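Long-range contacts in CAMP factor (PDB 6JLC), which probably acts as a secreted pore-forming toxin that takes part in the co-haemolytic CAMP reaction on red blood cells: residues T24-I28 / I81-D86; E31-W37 / I152-D156. All coordinates share one frame; numbering follows the deposited sequence.

Contact 1 (T24-I28 / I81-D86); sequences TLKEI and IGLTVD
Leu25 and Gly82 mark the closest passage of two helical segments, 24-28 and 81-86, which run in roughly the same direction at 33° with their axes 9.7 Å apart. Gly82 brings its bare backbone to the interface, and Leu25 lies against it: CD2 of Leu25 is 3.8 Å from Gly82 CA, and its other branch, CD1, touches the same carbon. CD2 also meets the branch point of Val85, 3.7 Å from its CB, the two side chains crossing at about a right angle. One turn further along, Ile28 adds a second apolar layer. Its CD1 lies 3.8 Å from Val85 CG1, and CG1 of Val85 also touches Ile28 CG2; Val85 CG1 stands anti to its backbone N (chi1 171°), which gives CG1 to Ile28 and CG2 to Leu25 CD2. The pairing belongs to the helical bundle in the N-terminal half of the modelled chain, where helices 8-31 and 68-91 share a buried face. Helix 41-59 packs on Leu25 and Ile81, and helix 97-114 on Ile81 and Val85. Toward the partly exposed margin the contact becomes mixed. Ile28 CD1 reaches the backbone of Asp86, 3.6 Å from its CA, and Thr24 turns its methyl to the acid, with CG2 3.7 Å from Asp86 CG. The hydroxyl of Thr24 instead bonds back to Ala20 O in its own helix, Asp86 OD1 makes a weak hydrogen bond to Asn90, and no hydrogen bond crosses between the two segments.

Contact 2 (E31-W37 / I152-D156); sequences EEPKADW and IYVKD
Ile152, at the start of helix 152-173, meets the turn formed by residues 32-35, pushing its CD1 to 3.2 Å from Ala35 CA and also against Lys34 O. Its CG1 sits between the backbone N and the carbonyl carbon (chi1 69°), from where the chain reaches across to the turn. Tyr153 follows with the largest share of the interface. Its OH donates a hydrogen bond to Asp36 OD2 (2.6 Å), meeting the anti side of the carboxylate 15° out of its plane; the same oxygen also receives Gln97 NE2, so two bonds grip it. CE1 of Tyr153 lies over a face of the Trp37 ring, 3.4 Å from Trp37 CH2, but the ring planes are inclined at 45°. Ala35 CB lies over the rim of the same Trp37 face and touches Tyr153 CE1 from beside it, while His100 stacks on Tyr153. One turn on, Asp156 points at the end of helix 8-31. Its OD2 comes 2.7 Å from Glu32 OE2, their carboxylate planes nearly perpendicular, and this closeness suggests that one of the two acids probably carries a proton; Arg93 makes a long, weak ion pair with Glu32. Two waters complete the junction: one donates to both Glu31 O and Asp156 O, the other accepts from Lys34 N and donates to Asp156 OD1, 3.0 Å away. The 32-35 segment is a type I beta turn, closed by Ala35 N to Glu32 O (3.0 Å), and the whole is an interhelical turn docked on the first turn of helix 152-173, distant in sequence, joining the N-terminal bundle to the C-terminal helices.

In the fold
From the N terminus, helix 8-31 supplies the first segment of contact 1 and leads directly into the 31-37 loop of contact 2. The chain then runs through helix 41-59 to helix 68-91, where contact 1 closes a loop of 52 intervening residues. It continues through helices 97-114 and 121-139 before helix 152-173 closes the longer loop of contact 2, with 114 residues between its segments. The segments alternate, so the two closures cross. Their centres are about 13 Å apart, and Trp37 bridges them by packing on Ile28 and Val85. Contact 1 unites helices within the N-terminal bundle; contact 2 joins the loop after helix 8-31 to the start of the C-terminal helices.

Contact 1 (T24-I28 / I81-D86)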
loop_
_atom_site.group_PDB
_atom_site.type_symbol
_atom_site.label_atom_id
_atom_site.label_comp_id
_atom_site.label_asym_id
_atom_site.label_seq_id
_atom_site.Cartn_x
_atom_site.Cartn_y
_atom_site.Cartn_z
ATOM N N THR A 24 1.088 8.381 1.368
ATOM C CA THR A 24 0.455 7.331 0.575
ATOM C C THR A 24 1.048 5.970 0.913
ATOM O O THR A 24 0.322 4.988 1.112
ATOM C CB THR A 24 0.609 7.633 -0.918
ATOM O OG1 THR A 24 -0.103 8.830 -1.241
ATOM C CG2 THR A 24 0.059 6.485 -1.750
ATOM N N LEU A 25 2.380 5.904 1.002
ATOM C CA LEU A 25 3.034 4.628 1.253
ATOM C C LEU A 25 2.711 4.090 2.641
ATOM O O LEU A 25 2.526 2.880 2.807
ATOM C CB LEU A 25 4.542 4.773 1.066
ATOM C CG LEU A 25 4.923 5.009 -0.398
ATOM C CD1 LEU A 25 6.354 5.503 -0.489
ATOM C CD2 LEU A 25 4.749 3.726 -1.202
ATOM N N LYS A 26 2.652 4.963 3.651
ATOM C CA LYS A 26 2.322 4.504 4.999
ATOM C C LYS A 26 0.912 3.925 5.064
ATOM O O LYS A 26 0.681 2.920 5.745
ATOM C CB LYS A 26 2.480 5.653 5.998
ATOM C CG LYS A 26 3.927 5.891 6.378
ATOM C CD LYS A 26 4.129 7.198 7.114
ATOM C CE LYS A 26 5.553 7.283 7.641
ATOM N NZ LYS A 26 5.812 8.564 8.355
ATOM N N GLU A 27 -0.041 4.544 4.365
ATOM C CA GLU A 27 -1.404 4.012 4.341
ATOM C C GLU A 27 -1.436 2.623 3.717
ATOM O O GLU A 27 -2.053 1.701 4.258
ATOM C CB GLU A 27 -2.338 4.954 3.580
ATOM C CG GLU A 27 -2.526 6.310 4.226
ATOM C CD GLU A 27 -3.284 7.280 3.337
ATOM O OE1 GLU A 27 -3.881 6.830 2.335
ATOM O OE2 GLU A 27 -3.279 8.492 3.643
ATOM N N ILE A 28 -0.771 2.450 2.578
ATOM C CA ILE A 28 -0.760 1.137 1.944
ATOM C C ILE A 28 -0.042 0.119 2.823
ATOM O O ILE A 28 -0.448 -1.050 2.902
ATOM C CB ILE A 28 -0.129 1.229 0.544
ATOM C CG1 ILE A 28 -0.986 2.122 -0.351
ATOM C CG2 ILE A 28 0.053 -0.156 -0.063
ATOM C CD1 ILE A 28 -0.280 2.533 -1.606
ATOM N N ILE A 81 8.217 5.854 -6.573
ATOM C CA ILE A 81 7.953 4.687 -5.740
ATOM C C ILE A 81 6.548 4.776 -5.164
ATOM O O ILE A 81 5.780 3.804 -5.184
ATOM C CB ILE A 81 9.009 4.570 -4.630
ATOM C CG1 ILE A 81 10.393 4.242 -5.225
ATOM C CG2 ILE A 81 8.600 3.495 -3.630
ATOM C CD1 ILE A 81 11.505 4.448 -4.238
ATOM N N GLY A 82 6.179 5.951 -4.649
ATOM C CA GLY A 82 4.818 6.141 -4.164
ATOM C C GLY A 82 3.769 5.866 -5.231
ATOM O O GLY A 82 2.803 5.135 -4.998
ATOM N N LEU A 83 3.954 6.453 -6.420
ATOM C CA LEU A 83 2.982 6.247 -7.492
ATOM C C LEU A 83 2.872 4.777 -7.861
ATOM O O LEU A 83 1.771 4.278 -8.134
ATOM C CB LEU A 83 3.366 7.054 -8.733
ATOM C CG LEU A 83 3.390 8.569 -8.637
ATOM C CD1 LEU A 83 4.008 9.159 -9.912
ATOM C CD2 LEU A 83 1.968 9.094 -8.402
ATOM N N THR A 84 4.009 4.078 -7.907
ATOM C CA THR A 84 4.015 2.695 -8.373
ATOM C C THR A 84 3.274 1.787 -7.397
ATOM O O THR A 84 2.473 0.931 -7.804
ATOM C CB THR A 84 5.466 2.221 -8.569
ATOM O OG1 THR A 84 6.133 3.093 -9.501
ATOM C CG2 THR A 84 5.486 0.804 -9.124
ATOM N N VAL A 85 3.571 1.929 -6.106
ATOM C CA VAL A 85 2.941 1.094 -5.095
ATOM C C VAL A 85 1.447 1.393 -5.028
ATOM O O VAL A 85 0.626 0.486 -4.861
ATOM C CB VAL A 85 3.637 1.306 -3.737
ATOM C CG1 VAL A 85 2.870 0.627 -2.609
ATOM C CG2 VAL A 85 5.085 0.775 -3.782
ATOM N N ASP A 86 1.074 2.664 -5.188
ATOM C CA ASP A 86 -0.340 3.042 -5.174
ATOM C C ASP A 86 -1.085 2.390 -6.337
ATOM O O ASP A 86 -2.153 1.795 -6.153
ATOM C CB ASP A 86 -0.454 4.570 -5.229
ATOM C CG ASP A 86 -1.788 5.098 -4.686
ATOM O OD1 ASP A 86 -2.489 4.381 -3.954
ATOM O OD2 ASP A 86 -2.119 6.255 -4.989
#

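Contact 2 (E31-W37 / I152-D156)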
loop_
_atom_site.group_PDB
_atom_site.type_symbol
_atom_site.label_atom_id
_atom_site.label_comp_id
_atom_site.label_asym_id
_atom_site.label_seq_id
_atom_site.Cartn_x
_atom_site.Cartn_y
_atom_site.Cartn_z
ATOM N N GLU A 31 -2.342 -1.253 5.320
ATOM C CA GLU A 31 -3.342 -2.184 4.806
ATOM C C GLU A 31 -2.731 -3.484 4.294
ATOM O O GLU A 31 -3.416 -4.515 4.265
ATOM C CB GLU A 31 -4.148 -1.520 3.690
ATOM C CG GLU A 31 -5.199 -0.553 4.180
ATOM C CD GLU A 31 -5.581 0.446 3.113
ATOM O OE1 GLU A 31 -4.979 0.395 2.018
ATOM O OE2 GLU A 31 -6.490 1.270 3.359
ATOM N N GLU A 32 -1.467 -3.468 3.862
ATOM C CA GLU A 32 -0.850 -4.642 3.248
ATOM C C GLU A 32 0.553 -4.851 3.820
ATOM O O GLU A 32 1.542 -4.827 3.093
ATOM C CB GLU A 32 -0.816 -4.484 1.724
ATOM C CG GLU A 32 -2.177 -4.061 1.127
ATOM C CD GLU A 32 -2.474 -4.685 -0.229
ATOM O OE1 GLU A 32 -2.686 -3.932 -1.204
ATOM O OE2 GLU A 32 -2.493 -5.933 -0.321
ATOM N N PRO A 33 0.651 -5.097 5.135
ATOM C CA PRO A 33 1.985 -5.093 5.781
ATOM C C PRO A 33 2.932 -6.167 5.279
ATOM O O PRO A 33 4.155 -5.988 5.361
ATOM C CB PRO A 33 1.649 -5.304 7.266
ATOM C CG PRO A 33 0.315 -5.994 7.258
ATOM C CD PRO A 33 -0.428 -5.394 6.095
ATOM N N LYS A 34 2.414 -7.288 4.788
ATOM C CA LYS A 34 3.249 -8.373 4.298
ATOM C C LYS A 34 3.510 -8.278 2.797
ATOM O O LYS A 34 4.039 -9.231 2.214
ATOM C CB LYS A 34 2.607 -9.721 4.643
ATOM C CG LYS A 34 2.545 -10.034 6.143
ATOM C CD LYS A 34 1.759 -11.326 6.387
ATOM C CE LYS A 34 1.842 -11.784 7.837
ATOM N NZ LYS A 34 1.043 -13.029 8.060
ATOM N N ALA A 35 3.155 -7.158 2.162
ATOM C CA ALA A 35 3.361 -7.020 0.725
ATOM C C ALA A 35 4.833 -7.171 0.371
ATOM O O ALA A 35 5.721 -6.784 1.131
ATOM C CB ALA A 35 2.834 -5.677 0.231
ATOM N N ASP A 36 5.085 -7.761 -0.802
ATOM C CA ASP A 36 6.457 -7.929 -1.270
ATOM C C ASP A 36 7.164 -6.584 -1.436
ATOM O O ASP A 36 8.374 -6.480 -1.197
ATOM C CB ASP A 36 6.454 -8.710 -2.591
ATOM C CG ASP A 36 5.871 -10.112 -2.442
ATOM O OD1 ASP A 36 6.625 -11.023 -2.035
ATOM O OD2 ASP A 36 4.661 -10.300 -2.715
ATOM N N TRP A 37 6.424 -5.541 -1.819
ATOM C CA TRP A 37 7.031 -4.233 -2.043
ATOM C C TRP A 37 7.466 -3.533 -0.754
ATOM O O TRP A 37 8.247 -2.578 -0.823
ATOM C CB TRP A 37 6.063 -3.337 -2.822
ATOM C CG TRP A 37 4.709 -3.151 -2.183
ATOM C CD1 TRP A 37 4.440 -2.582 -0.964
ATOM C CD2 TRP A 37 3.435 -3.525 -2.738
ATOM N NE1 TRP A 37 3.082 -2.585 -0.729
ATOM C CE2 TRP A 37 2.444 -3.155 -1.801
ATOM C CE3 TRP A 37 3.037 -4.142 -3.934
ATOM C CZ2 TRP A 37 1.079 -3.387 -2.019
ATOM C CZ3 TRP A 37 1.678 -4.363 -4.153
ATOM C CH2 TRP A 37 0.718 -3.983 -3.201
ATOM N N ILE A 152 -1.315 -12.673 -0.671
ATOM C CA ILE A 152 -1.532 -11.776 0.462
ATOM C C ILE A 152 -2.358 -10.564 0.043
ATOM O O ILE A 152 -3.044 -9.957 0.872
ATOM C CB ILE A 152 -0.190 -11.345 1.075
ATOM C CG1 ILE A 152 0.520 -10.445 0.087
ATOM C CG2 ILE A 152 0.666 -12.548 1.419
ATOM C CD1 ILE A 152 1.086 -9.303 0.738
ATOM N N TYR A 153 -2.323 -10.194 -1.243
ATOM C CA TYR A 153 -3.115 -9.057 -1.706
ATOM C C TYR A 153 -4.609 -9.369 -1.662
ATOM O O TYR A 153 -5.410 -8.518 -1.268
ATOM C CB TYR A 153 -2.660 -8.646 -3.110
ATOM C CG TYR A 153 -1.157 -8.528 -3.101
ATOM C CD1 TYR A 153 -0.548 -7.369 -2.640
ATOM C CD2 TYR A 153 -0.352 -9.608 -3.450
ATOM C CE1 TYR A 153 0.836 -7.274 -2.573
ATOM C CE2 TYR A 153 1.027 -9.522 -3.380
ATOM C CZ TYR A 153 1.613 -8.349 -2.946
ATOM O OH TYR A 153 2.989 -8.257 -2.887
ATOM N N VAL A 154 -4.992 -10.593 -2.032
ATOM C CA VAL A 154 -6.390 -11.009 -1.914
ATOM C C VAL A 154 -6.777 -11.150 -0.444
ATOM O O VAL A 154 -7.865 -10.730 -0.030
ATOM C CB VAL A 154 -6.622 -12.321 -2.695
ATOM C CG1 VAL A 154 -8.022 -12.891 -2.407
ATOM C CG2 VAL A 154 -6.466 -12.084 -4.187
ATOM N N LYS A 155 -5.904 -11.768 0.356
ATOM C CA LYS A 155 -6.126 -11.867 1.799
ATOM C C LYS A 155 -6.284 -10.494 2.440
ATOM O O LYS A 155 -7.056 -10.340 3.396
ATOM C CB LYS A 155 -4.967 -12.618 2.458
ATOM C CG LYS A 155 -5.066 -14.140 2.371
ATOM C CD LYS A 155 -6.243 -14.661 3.187
ATOM C CE LYS A 155 -6.347 -16.187 3.154
ATOM N NZ LYS A 155 -5.288 -16.800 4.002
ATOM N N ASP A 156 -5.561 -9.485 1.940
ATOM C CA ASP A 156 -5.717 -8.142 2.491
ATOM C C ASP A 156 -7.088 -7.559 2.172
ATOM O O ASP A 156 -7.637 -6.810 2.985
ATOM C CB ASP A 156 -4.595 -7.230 1.987
ATOM C CG ASP A 156 -3.220 -7.606 2.574
ATOM O OD1 ASP A 156 -3.178 -8.215 3.665
ATOM O OD2 ASP A 156 -2.178 -7.305 1.945
HETATM O O HOH W 1 -6.182 -4.743 4.215
HETATM O O HOH W 2 -0.301 -8.094 4.384
#